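Local coordinates for protein L-ribulose 3-epimerase (Methylomonas sp. DH-1, PDB 7CJ7) that catalyses the epimerization of ketoses at C3, most actively L-ribulose, as a manganese-dependent homodimer built on a TIM barrel, at residues A[11-16]-A[38-43]; A[198-203]-A[232-237]; A[134-139]-A[175-180]; A[111-116]-A[159-164]; A[68-73]-A[91-96]. All blocks are in the same frame, centred on the assembly; numbering follows the deposited sequence.

Contact 1: A[11-16]-A[38-43]. With SOL (L-sorbose), chain C.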
# COMPACT_ATOMS: atom_id res chain seq x y z
N GLY A 11 1.51 0.98 23.06
CA GLY A 11 0.33 1.02 22.19
C GLY A 11 0.20 2.39 21.56
O GLY A 11 0.41 3.40 22.26
N HIS A 12 -0.09 2.44 20.27
CA HIS A 12 -0.39 3.69 19.54
C HIS A 12 -1.73 4.24 20.02
O HIS A 12 -2.64 3.43 20.24
CB HIS A 12 -0.35 3.42 18.03
CG HIS A 12 -0.38 4.67 17.22
ND1 HIS A 12 -1.56 5.24 16.81
CD2 HIS A 12 0.61 5.43 16.72
CE1 HIS A 12 -1.30 6.31 16.10
NE2 HIS A 12 0.03 6.45 16.02
N ALA A 13 -1.84 5.56 20.19
CA ALA A 13 -3.03 6.23 20.76
C ALA A 13 -4.30 5.83 19.98
O ALA A 13 -5.36 5.70 20.62
CB ALA A 13 -2.82 7.72 20.76
N LEU A 14 -4.19 5.63 18.66
CA LEU A 14 -5.36 5.41 17.77
C LEU A 14 -5.98 4.03 18.00
O LEU A 14 -7.02 3.72 17.36
CB LEU A 14 -4.92 5.56 16.31
CG LEU A 14 -5.30 6.88 15.65
CD1 LEU A 14 -6.79 6.92 15.34
CD2 LEU A 14 -4.89 8.06 16.52
N VAL A 15 -5.36 3.21 18.84
CA VAL A 15 -5.99 1.94 19.29
C VAL A 15 -7.19 2.29 20.17
O VAL A 15 -8.15 1.51 20.17
CB VAL A 15 -4.97 1.02 19.99
CG1 VAL A 15 -5.66 -0.10 20.75
CG2 VAL A 15 -3.98 0.46 18.99
N TRP A 16 -7.16 3.46 20.82
CA TRP A 16 -8.15 3.83 21.87
C TRP A 16 -8.91 5.12 21.52
O TRP A 16 -10.11 5.16 21.82
CB TRP A 16 -7.48 3.96 23.23
CG TRP A 16 -6.98 2.66 23.79
CD1 TRP A 16 -7.70 1.71 24.46
CD2 TRP A 16 -5.62 2.19 23.77
NE1 TRP A 16 -6.88 0.68 24.84
CE2 TRP A 16 -5.60 0.95 24.44
CE3 TRP A 16 -4.42 2.71 23.26
CZ2 TRP A 16 -4.43 0.21 24.58
CZ3 TRP A 16 -3.27 1.98 23.41
CH2 TRP A 16 -3.27 0.75 24.07
N ASP A 38 3.90 -0.63 28.69
CA ASP A 38 4.88 0.22 29.40
C ASP A 38 4.69 1.69 29.02
O ASP A 38 4.93 2.57 29.87
CB ASP A 38 6.31 -0.21 29.08
CG ASP A 38 6.59 -1.65 29.46
OD1 ASP A 38 6.34 -1.98 30.63
OD2 ASP A 38 7.05 -2.41 28.60
N TYR A 39 4.30 1.97 27.78
CA TYR A 39 4.15 3.37 27.30
C TYR A 39 2.99 3.46 26.31
O TYR A 39 2.53 2.44 25.77
CB TYR A 39 5.46 3.89 26.69
CG TYR A 39 5.86 3.26 25.39
CD1 TYR A 39 5.45 3.77 24.18
CD2 TYR A 39 6.65 2.12 25.36
CE1 TYR A 39 5.83 3.20 22.97
CE2 TYR A 39 7.02 1.52 24.17
CZ TYR A 39 6.59 2.04 22.97
OH TYR A 39 6.94 1.45 21.79
N ILE A 40 2.53 4.69 26.11
CA ILE A 40 1.60 5.04 25.01
C ILE A 40 2.38 5.89 24.00
O ILE A 40 3.21 6.71 24.42
CB ILE A 40 0.36 5.78 25.55
CG1 ILE A 40 -0.60 6.11 24.40
CG2 ILE A 40 0.77 7.01 26.33
CD1 ILE A 40 -2.03 6.09 24.79
N GLU A 41 2.14 5.66 22.72
CA GLU A 41 2.72 6.47 21.64
C GLU A 41 1.68 7.50 21.24
O GLU A 41 0.64 7.11 20.69
CB GLU A 41 3.16 5.59 20.47
CG GLU A 41 3.93 6.37 19.42
CD GLU A 41 4.35 5.48 18.28
OE1 GLU A 41 5.14 4.54 18.53
OE2 GLU A 41 3.85 5.70 17.16
N ILE A 42 1.93 8.75 21.56
CA ILE A 42 0.99 9.87 21.26
C ILE A 42 1.24 10.36 19.84
O ILE A 42 2.40 10.63 19.52
CB ILE A 42 1.14 10.98 22.31
CG1 ILE A 42 0.88 10.45 23.72
CG2 ILE A 42 0.24 12.15 21.95
CD1 ILE A 42 1.21 11.42 24.83
N ALA A 43 0.19 10.45 19.03
CA ALA A 43 0.23 11.00 17.66
C ALA A 43 0.19 12.53 17.76
O ALA A 43 -0.81 13.06 18.26
CB ALA A 43 -0.94 10.45 16.87
C1 SOL C . 1.82 5.40 9.16
O1 SOL C . 1.41 4.45 8.20
C2 SOL C . 2.48 4.75 10.34
O2 SOL C . 2.96 3.63 10.24
C3 SOL C . 2.49 5.49 11.66
O3 SOL C . 3.49 4.99 12.52
C4 SOL C . 2.67 6.99 11.46
O4 SOL C . 3.93 7.24 10.82
C5 SOL C . 2.62 7.80 12.76
O5 SOL C . 2.98 9.15 12.49
C6 SOL C . 1.27 7.78 13.44
O6 SOL C . 1.31 8.51 14.66
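A carboxylate set against the edge of a histidine ring is the unusual feature here: OE2 of E41 lies 3.3 Å from CD2 of H12, near the ring plane, while the carboxylate and ring planes stand 81° apart. Further along the same ring edge, H12 NE2 forms a nearly straight hydrogen bond of 2.8 Å to O6 of L-sorbose. The ring has a third tie, for L14 N donates to H12 ND1 over 3.2 Å, tilted from the ring plane. Paired in parallel register, H12 and E41 both project from one face of the sheet; with CG anti to the backbone N in each (chi1 -169° and -172°), the ring and the carboxylate are then carried alongside each other toward the pocket. Beneath them the parallel strands 8-12 and 39-43, the first two of the TIM barrel, pair closely: E41 N donates to G11 O (2.9 Å) and A13 N to E41 O (3.0 Å). Just past the strand, CB of A13 rests 4.4 Å from I40 CD1. The carboxylate of E41 is also hydrogen-bonded through OE1 to Y209, T244 and H211, and through OE2 to S69. H211 binds the manganese, so E41 is a second-shell group, consistent with a role in orienting that ligand, and the partners converging on its buried carboxylate would be expected to stabilise negative charge there.

Contact 2: A[198-203]-A[232-237]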
# COMPACT_ATOMS: atom_id res chain seq x y z
N LYS A 198 16.24 -8.87 6.20
CA LYS A 198 17.37 -8.20 5.51
C LYS A 198 17.64 -6.82 6.12
O LYS A 198 18.82 -6.53 6.46
CB LYS A 198 17.05 -8.13 4.01
CG LYS A 198 18.16 -7.66 3.08
CD LYS A 198 17.82 -7.91 1.62
CE LYS A 198 18.68 -7.16 0.62
NZ LYS A 198 20.08 -7.62 0.63
N SER A 199 16.62 -5.97 6.26
CA SER A 199 16.78 -4.57 6.73
C SER A 199 17.15 -4.54 8.21
O SER A 199 17.95 -3.67 8.61
CB SER A 199 15.54 -3.76 6.45
OG SER A 199 15.56 -3.33 5.10
N VAL A 200 16.59 -5.45 9.00
CA VAL A 200 16.86 -5.52 10.46
C VAL A 200 18.33 -5.89 10.65
O VAL A 200 19.01 -5.23 11.43
CB VAL A 200 15.94 -6.53 11.17
CG1 VAL A 200 16.39 -6.78 12.60
CG2 VAL A 200 14.49 -6.09 11.12
N LEU A 201 18.81 -6.93 9.97
CA LEU A 201 20.21 -7.39 10.08
C LEU A 201 21.16 -6.27 9.61
O LEU A 201 22.18 -6.07 10.27
CB LEU A 201 20.40 -8.67 9.26
CG LEU A 201 19.52 -9.85 9.68
CD1 LEU A 201 19.80 -11.09 8.84
CD2 LEU A 201 19.70 -10.17 11.15
N ALA A 202 20.81 -5.55 8.54
CA ALA A 202 21.65 -4.47 8.00
C ALA A 202 21.72 -3.32 9.01
O ALA A 202 22.82 -2.75 9.18
CB ALA A 202 21.12 -4.00 6.67
N ALA A 203 20.61 -3.01 9.68
CA ALA A 203 20.48 -1.85 10.60
C ALA A 203 21.31 -2.09 11.87
O ALA A 203 22.04 -1.18 12.30
CB ALA A 203 19.03 -1.60 10.91
N ALA A 232 12.64 -13.21 14.75
CA ALA A 232 13.92 -13.94 14.67
C ALA A 232 15.05 -12.94 14.36
O ALA A 232 16.11 -13.00 15.01
CB ALA A 232 13.84 -15.04 13.65
N ALA A 233 14.83 -12.03 13.42
CA ALA A 233 15.84 -11.03 13.01
C ALA A 233 16.11 -10.07 14.17
O ALA A 233 17.28 -9.74 14.41
CB ALA A 233 15.38 -10.28 11.79
N LEU A 234 15.08 -9.61 14.88
CA LEU A 234 15.25 -8.74 16.07
C LEU A 234 16.13 -9.46 17.09
O LEU A 234 16.99 -8.82 17.70
CB LEU A 234 13.89 -8.40 16.69
CG LEU A 234 13.03 -7.36 15.95
CD1 LEU A 234 11.87 -6.96 16.84
CD2 LEU A 234 13.83 -6.14 15.54
N LYS A 235 15.92 -10.76 17.29
CA LYS A 235 16.72 -11.55 18.26
C LYS A 235 18.17 -11.61 17.79
O LYS A 235 19.07 -11.54 18.64
CB LYS A 235 16.13 -12.94 18.43
CG LYS A 235 16.79 -13.77 19.53
CD LYS A 235 16.08 -15.09 19.75
CE LYS A 235 16.30 -15.63 21.14
NZ LYS A 235 17.75 -15.80 21.40
N GLN A 236 18.39 -11.74 16.48
CA GLN A 236 19.74 -11.89 15.87
C GLN A 236 20.55 -10.61 16.08
O GLN A 236 21.78 -10.72 16.17
CB GLN A 236 19.60 -12.26 14.39
CG GLN A 236 20.94 -12.48 13.69
CD GLN A 236 21.83 -13.49 14.37
OE1 GLN A 236 21.37 -14.44 15.01
NE2 GLN A 236 23.13 -13.30 14.21
N ILE A 237 19.91 -9.45 16.22
CA ILE A 237 20.63 -8.17 16.52
C ILE A 237 20.41 -7.77 17.99
O ILE A 237 20.81 -6.65 18.36
CB ILE A 237 20.21 -7.06 15.55
CG1 ILE A 237 18.77 -6.60 15.78
CG2 ILE A 237 20.44 -7.48 14.11
CD1 ILE A 237 18.50 -5.20 15.28
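The carbonyl oxygen of A233 accepts I237 N of its own segment at 3.2 Å, and the CG1 methyl of V200 from the other helix also rests against A233 O, 3.6 Å away. The two helices belong to the outer layer of the TIM barrel, where helices following successive strands run side by side; their short axes are 8.9 Å apart and only 10° from parallel. V200 carries most of the contact. Standing anti to the backbone N (chi1 170°), V200 CG1 packs 3.8 Å from I237 CD1 and also meets A233 CB and L234 CD2. I237, the first residue to leave helical geometry, folds back over V200 because its CG1 branch sits between the backbone N and the carbonyl carbon (chi1 69°); meanwhile I237 CG2 lies 4.0 Å from L201 CA. No hydrogen bond links the segments, so the packing is apolar, and it continues inward where V200 touches L184 of strand 180-185 and L234 touches L207 of strand 207-212. On the exposed side L201 crosses to Q236, the CD2 methyl of L201 coming to rest 3.7 Å from CG of Q236.

Contact 3: A[134-139]-A[175-180]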
# COMPACT_ATOMS: atom_id res chain seq x y z
N ALA A 134 17.10 18.86 7.03
CA ALA A 134 16.04 19.06 8.05
C ALA A 134 16.27 18.08 9.20
O ALA A 134 16.07 18.46 10.37
CB ALA A 134 14.67 18.88 7.45
N MET A 135 16.67 16.84 8.89
CA MET A 135 16.83 15.81 9.95
C MET A 135 18.11 16.10 10.74
O MET A 135 18.16 15.78 11.94
CB MET A 135 16.81 14.39 9.39
CG MET A 135 15.45 14.00 8.83
SD MET A 135 14.08 14.14 10.03
CE MET A 135 13.56 15.84 9.79
N GLN A 136 19.12 16.70 10.11
CA GLN A 136 20.31 17.17 10.85
C GLN A 136 19.90 18.26 11.84
O GLN A 136 20.33 18.18 13.00
CB GLN A 136 21.39 17.67 9.89
CG GLN A 136 21.97 16.54 9.06
CD GLN A 136 22.91 17.04 7.99
OE1 GLN A 136 22.76 18.16 7.49
NE2 GLN A 136 23.87 16.22 7.64
N ARG A 137 19.13 19.26 11.40
CA ARG A 137 18.73 20.38 12.28
C ARG A 137 17.88 19.83 13.43
O ARG A 137 18.09 20.25 14.59
CB ARG A 137 18.01 21.47 11.48
CG ARG A 137 18.86 22.13 10.41
CD ARG A 137 18.22 23.39 9.85
NE ARG A 137 16.95 23.13 9.19
CZ ARG A 137 16.82 22.76 7.92
NH1 ARG A 137 17.88 22.57 7.17
NH2 ARG A 137 15.62 22.55 7.40
N LEU A 138 16.95 18.92 13.14
CA LEU A 138 16.05 18.34 14.17
C LEU A 138 16.89 17.50 15.14
O LEU A 138 16.71 17.64 16.34
CB LEU A 138 14.98 17.48 13.51
CG LEU A 138 14.11 16.69 14.50
CD1 LEU A 138 13.42 17.63 15.49
CD2 LEU A 138 13.10 15.84 13.76
N ALA A 139 17.76 16.62 14.63
CA ALA A 139 18.62 15.78 15.50
C ALA A 139 19.38 16.67 16.48
O ALA A 139 19.48 16.32 17.68
CB ALA A 139 19.54 14.94 14.66
N VAL A 175 22.65 11.92 6.88
CA VAL A 175 22.28 12.71 8.09
C VAL A 175 23.48 12.72 9.04
O VAL A 175 23.87 13.80 9.50
CB VAL A 175 21.02 12.14 8.76
CG1 VAL A 175 20.79 12.80 10.11
CG2 VAL A 175 19.82 12.27 7.84
N ASN A 176 24.03 11.54 9.32
CA ASN A 176 25.27 11.37 10.11
C ASN A 176 25.12 12.05 11.48
O ASN A 176 25.96 12.90 11.82
CB ASN A 176 26.47 11.94 9.37
CG ASN A 176 27.75 11.48 10.03
OD1 ASN A 176 27.76 10.40 10.60
ND2 ASN A 176 28.79 12.29 9.95
N ARG A 177 24.10 11.68 12.24
CA ARG A 177 23.86 12.17 13.62
C ARG A 177 23.70 10.97 14.54
O ARG A 177 22.99 10.03 14.22
CB ARG A 177 22.63 13.08 13.64
CG ARG A 177 22.84 14.40 12.91
CD ARG A 177 23.96 15.20 13.53
NE ARG A 177 23.96 16.59 13.10
CZ ARG A 177 24.63 17.03 12.05
NH1 ARG A 177 25.31 16.18 11.30
NH2 ARG A 177 24.61 18.32 11.74
N PRO A 178 24.36 10.98 15.72
CA PRO A 178 24.37 9.82 16.61
C PRO A 178 23.00 9.52 17.25
O PRO A 178 22.80 8.40 17.71
CB PRO A 178 25.38 10.22 17.71
CG PRO A 178 25.35 11.73 17.70
CD PRO A 178 25.15 12.11 16.25
N ASN A 179 22.10 10.50 17.27
CA ASN A 179 20.77 10.33 17.91
C ASN A 179 19.71 10.23 16.82
O ASN A 179 18.53 10.39 17.15
CB ASN A 179 20.45 11.45 18.91
CG ASN A 179 20.32 12.79 18.25
OD1 ASN A 179 21.12 13.14 17.39
ND2 ASN A 179 19.33 13.57 18.66
N ALA A 180 20.10 9.91 15.59
CA ALA A 180 19.14 9.63 14.50
C ALA A 180 19.20 8.13 14.16
O ALA A 180 20.28 7.60 13.88
CB ALA A 180 19.41 10.49 13.30
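The loop that carries the chain from helix 165-175 into strand 180-185, one of the alpha-to-beta connections of the TIM barrel, is fastened here to the flank of helix 125-143 by two side-chain amides, one from each partner. Q136 NE2 donates to V175 O over 3.1 Å, with the acceptor close to the amide plane; that carbonyl belongs to the last helical residue before N176 leaves the helix with positive phi. In return, N179 ND2 donates to A139 O at 2.9 Å and also to I147 O, so a single amide nitrogen joins helix 125-143 to the residue just before strand 148-152. N179 can reach the helix because its CG lies between the backbone N and the carbonyl carbon (chi1 65°), at the third position of a type I turn from R177 to A180. Between the two anchors, CB of A139 packs 3.7 Å from R177 CB and 3.6 Å from N179 OD1. R177 then bends back at chi2 and crosses Q136 nearly at right angles, so that guanidinium and amide stack with planes 20° apart, and Q136 CB sits over one guanidinium face, 3.8 Å from R177 NH2. A salt bridge to D140 steadies the charged end. On the inner side M135 CB meets V175 CG2, while M135 and L138 continue onto L93 of helix 83-102 and onto strand 148-152.

Contact 4: A[111-116]-A[159-164]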
# COMPACT_ATOMS: atom_id res chain seq x y z
N VAL A 111 6.94 9.51 10.48
CA VAL A 111 7.28 10.12 9.17
C VAL A 111 7.59 11.60 9.43
O VAL A 111 6.77 12.47 9.11
CB VAL A 111 6.16 9.88 8.15
CG1 VAL A 111 6.51 10.48 6.79
CG2 VAL A 111 5.89 8.39 8.02
N ILE A 112 8.77 11.84 10.01
CA ILE A 112 9.19 13.19 10.49
C ILE A 112 10.03 13.88 9.41
O ILE A 112 10.40 15.03 9.62
CB ILE A 112 9.94 13.08 11.83
CG1 ILE A 112 11.10 12.09 11.75
CG2 ILE A 112 8.99 12.74 12.96
CD1 ILE A 112 11.96 12.06 13.00
N TYR A 113 10.32 13.19 8.30
CA TYR A 113 11.31 13.63 7.29
C TYR A 113 10.60 14.05 5.99
O TYR A 113 11.29 14.46 5.04
CB TYR A 113 12.31 12.51 7.03
CG TYR A 113 11.64 11.21 6.66
CD1 TYR A 113 11.31 10.94 5.34
CD2 TYR A 113 11.31 10.28 7.62
CE1 TYR A 113 10.67 9.77 4.99
CE2 TYR A 113 10.68 9.09 7.28
CZ TYR A 113 10.35 8.84 5.96
OH TYR A 113 9.72 7.68 5.60
N CYS A 114 9.27 13.98 5.94
CA CYS A 114 8.48 14.37 4.75
C CYS A 114 6.99 14.46 5.10
O CYS A 114 6.62 14.12 6.25
CB CYS A 114 8.67 13.37 3.62
SG CYS A 114 7.89 11.78 3.95
N ALA A 115 6.17 14.89 4.15
CA ALA A 115 4.70 14.85 4.27
C ALA A 115 4.25 13.38 4.24
O ALA A 115 4.67 12.63 3.33
CB ALA A 115 4.04 15.66 3.19
N LEU A 116 3.47 12.96 5.22
CA LEU A 116 2.87 11.60 5.26
C LEU A 116 1.73 11.59 4.25
O LEU A 116 0.79 12.39 4.42
CB LEU A 116 2.35 11.31 6.67
CG LEU A 116 1.68 9.96 6.86
CD1 LEU A 116 2.65 8.83 6.62
CD2 LEU A 116 1.06 9.85 8.24
N THR A 159 5.21 7.73 1.44
CA THR A 159 6.40 8.59 1.19
C THR A 159 7.04 8.23 -0.14
O THR A 159 6.93 7.06 -0.57
CB THR A 159 7.49 8.49 2.27
OG1 THR A 159 8.47 9.49 1.99
CG2 THR A 159 8.21 7.16 2.29
N ASN A 160 7.72 9.19 -0.75
CA ASN A 160 8.53 8.95 -1.96
C ASN A 160 10.02 9.04 -1.62
O ASN A 160 10.82 8.96 -2.55
CB ASN A 160 8.08 9.87 -3.10
CG ASN A 160 8.34 11.34 -2.83
OD1 ASN A 160 8.85 11.70 -1.79
ND2 ASN A 160 7.96 12.19 -3.78
N ILE A 161 10.39 9.15 -0.33
CA ILE A 161 11.80 9.41 0.08
C ILE A 161 12.51 8.10 0.41
O ILE A 161 13.65 7.92 -0.07
CB ILE A 161 11.87 10.39 1.27
CG1 ILE A 161 11.39 11.79 0.87
CG2 ILE A 161 13.26 10.44 1.86
CD1 ILE A 161 12.28 12.47 -0.14
N MET A 162 11.91 7.23 1.22
CA MET A 162 12.54 5.94 1.60
C MET A 162 11.46 4.92 1.92
O MET A 162 10.64 5.17 2.83
CB MET A 162 13.48 6.10 2.80
CG MET A 162 13.06 7.18 3.75
SD MET A 162 14.34 7.56 4.97
CE MET A 162 13.72 6.54 6.30
N ASN A 163 11.48 3.80 1.21
CA ASN A 163 10.42 2.76 1.31
C ASN A 163 11.01 1.45 1.81
O ASN A 163 10.21 0.56 2.12
CB ASN A 163 9.72 2.54 -0.03
CG ASN A 163 9.11 3.79 -0.62
OD1 ASN A 163 9.23 4.02 -1.82
ND2 ASN A 163 8.42 4.59 0.18
N THR A 164 12.34 1.32 1.93
CA THR A 164 12.98 0.12 2.53
C THR A 164 13.98 0.52 3.61
O THR A 164 14.50 1.65 3.56
CB THR A 164 13.71 -0.75 1.50
OG1 THR A 164 14.88 -0.07 1.05
CG2 THR A 164 12.84 -1.11 0.32
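Torsions that put CG of Y113 (chi1 54°) and SG of C114 (chi1 70°) between the backbone N and the carbonyl carbon send two successive side chains from the corner after strand 107-112 against T159, I161 and M162. The tyrosine ring is held as a plate. M162 SD lies over one face, 4.4 Å from the centroid of the Y113 ring and 14° off its normal, a Met-aromatic contact, whereas CG1 of V111 occupies the opposite face. At the ring edge, I161 CB approaches Y113 CE1 to 4.0 Å near the ring plane. The CG2 methyl of T159 lies 3.7 Å from Y113 OH. That oxygen is hydrogen-bonded to the backbone O of E152, a manganese ligand, so Y113 is tied to the main chain of a residue that is probably catalytic. T159 OG1 accepts I161 N at 3.0 Å, closing an ST turn, and also lies 3.1 Å from C114 SG. The loop is stiffened further by N163, whose ND2 donates to T159 O over 3.0 Å and also to V154 O. Y113 also packs on M135 of helix 125-143 and L151 of strand 148-152, T164 forms the N-cap leading into helix 165-175, and W264 and R265 of the second subunit pack on N160, N163 and T164.

Contact 5: A[68-73]-A[91-96]. With SOL (L-sorbose), chain C.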
# COMPACT_ATOMS: atom_id res chain seq x y z
N ALA A 68 6.43 9.77 21.23
CA ALA A 68 5.57 10.52 20.29
C ALA A 68 5.96 10.16 18.86
O ALA A 68 7.13 9.99 18.58
CB ALA A 68 5.68 12.00 20.54
N SER A 69 4.97 10.08 17.98
CA SER A 69 5.16 9.91 16.53
C SER A 69 4.35 11.01 15.83
O SER A 69 3.39 11.52 16.43
CB SER A 69 4.74 8.53 16.09
OG SER A 69 3.35 8.33 16.27
N LEU A 70 4.75 11.37 14.62
CA LEU A 70 3.90 12.25 13.79
C LEU A 70 4.24 12.02 12.32
O LEU A 70 5.22 11.33 12.03
CB LEU A 70 4.11 13.70 14.21
CG LEU A 70 5.53 14.23 14.02
CD1 LEU A 70 5.75 14.70 12.59
CD2 LEU A 70 5.82 15.34 15.01
N GLY A 71 3.38 12.52 11.46
CA GLY A 71 3.66 12.76 10.04
C GLY A 71 3.52 14.23 9.75
O GLY A 71 2.65 14.87 10.35
N LEU A 72 4.35 14.77 8.87
CA LEU A 72 4.15 16.16 8.41
C LEU A 72 3.01 16.17 7.38
O LEU A 72 2.53 15.10 7.02
CB LEU A 72 5.47 16.69 7.84
CG LEU A 72 6.64 16.65 8.82
CD1 LEU A 72 7.93 16.99 8.11
CD2 LEU A 72 6.40 17.61 9.99
N SER A 73 2.59 17.35 6.96
CA SER A 73 1.56 17.56 5.91
C SER A 73 2.17 18.41 4.80
O SER A 73 3.35 18.81 4.95
CB SER A 73 0.34 18.19 6.50
OG SER A 73 0.61 19.52 6.90
N GLU A 91 9.58 24.21 12.45
CA GLU A 91 8.85 24.80 13.61
C GLU A 91 7.95 23.73 14.24
O GLU A 91 7.99 23.57 15.47
CB GLU A 91 8.08 26.04 13.16
CG GLU A 91 7.20 26.64 14.23
CD GLU A 91 6.30 27.75 13.70
OE1 GLU A 91 5.38 27.46 12.89
OE2 GLU A 91 6.54 28.91 14.08
N LEU A 92 7.20 22.98 13.43
CA LEU A 92 6.35 21.87 13.94
C LEU A 92 7.24 20.84 14.66
O LEU A 92 6.88 20.39 15.75
CB LEU A 92 5.55 21.24 12.80
CG LEU A 92 4.42 20.31 13.25
CD1 LEU A 92 3.33 20.23 12.19
CD2 LEU A 92 4.95 18.92 13.57
N LEU A 93 8.37 20.46 14.07
CA LEU A 93 9.23 19.40 14.66
C LEU A 93 9.84 19.89 15.98
O LEU A 93 9.97 19.08 16.93
CB LEU A 93 10.28 18.99 13.63
CG LEU A 93 9.74 18.24 12.42
CD1 LEU A 93 10.77 18.23 11.30
CD2 LEU A 93 9.31 16.83 12.80
N ARG A 94 10.21 21.17 16.06
CA ARG A 94 10.72 21.76 17.33
C ARG A 94 9.62 21.68 18.39
O ARG A 94 9.91 21.26 19.52
CB ARG A 94 11.21 23.20 17.09
CG ARG A 94 12.55 23.29 16.37
CD ARG A 94 13.18 24.66 16.55
NE ARG A 94 12.29 25.71 16.07
CZ ARG A 94 12.26 26.16 14.82
NH1 ARG A 94 13.12 25.69 13.93
NH2 ARG A 94 11.40 27.10 14.46
N LYS A 95 8.39 22.04 18.04
CA LYS A 95 7.25 22.03 19.00
C LYS A 95 7.00 20.59 19.47
O LYS A 95 6.78 20.40 20.69
CB LYS A 95 6.00 22.63 18.38
CG LYS A 95 4.81 22.74 19.33
CD LYS A 95 5.05 23.70 20.48
CE LYS A 95 3.92 23.68 21.49
NZ LYS A 95 4.22 24.54 22.65
N ALA A 96 7.05 19.62 18.56
CA ALA A 96 6.83 18.19 18.88
C ALA A 96 7.92 17.73 19.84
O ALA A 96 7.60 17.06 20.83
CB ALA A 96 6.79 17.35 17.62
C1 SOL C . 1.82 5.40 9.16
O1 SOL C . 1.41 4.45 8.20
C2 SOL C . 2.48 4.75 10.34
O2 SOL C . 2.96 3.63 10.24
C3 SOL C . 2.49 5.49 11.66
O3 SOL C . 3.49 4.99 12.52
C4 SOL C . 2.67 6.99 11.46
O4 SOL C . 3.93 7.24 10.82
C5 SOL C . 2.62 7.80 12.76
O5 SOL C . 2.98 9.15 12.49
C6 SOL C . 1.27 7.78 13.44
O6 SOL C . 1.31 8.51 14.66
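Packing is tightest where the CD2 methyl of L70 presses on the CB of A96, a carbon pair only 3.4 Å apart and closer than usual van der Waals contact. L70 has its CG between the backbone N and the carbonyl carbon (chi1 62°), a turn that points the branch at the helix; its two methyls then meet different residues: L70 CD2 also meets L92 CD2 at 4.0 Å, while L70 CD1 faces L93 CD2 at 4.2 Å. L72 packs less closely than the L70-A96 pair. It touches the helix through CD2 alone, L72 CD2 resting 4.1 Å from CD2 of L92 and equally far from CD2 of L93; it runs counter to L92 and lies nearly perpendicular to L93. On the far side of the helix the packing gives way to solvent, where R94 is exposed and lays its guanidinium over E91 CA. The pair is the strand and helix of a beta-alpha-beta unit in the TIM barrel, strand 65-72 and helix 83-102, their short axes 10.3 Å apart and 171° from parallel, as expected when the helix returns antiparallel outside its strand. Alternation along the strand sends L70 outward and S69 into the barrel mouth. There L-sorbose O6 donates a 2.6 Å hydrogen bond to OG of S69, a residue that also binds D-allulose and D-fructose. The backbone passes close by, the sugar O5 lying 3.1 Å from L70 C and 3.5 Å from G71 N.

How the contacts relate
All five contacts belong to one TIM barrel. Along the chain contact 1 closes first, then contact 5; contacts 4 and 3 follow with alternating segments, and contact 2 comes last. Contacts 1 and 5, centres 16 Å apart, lie on neighbouring strands 39-43 and 65-72, tied by the backbone bond from S69 N to I42 O, and bring those strands to the sugar. Contacts 3, 4 and 5 touch one another around strands 65-72 and 107-112 and helices 83-102 and 125-143. Contacts 2 and 3 pack the outer helices. The centre of contact 2 is 28 Å from that of contact 5, yet its nearest atoms come within about 4 Å of contact 4 without touching.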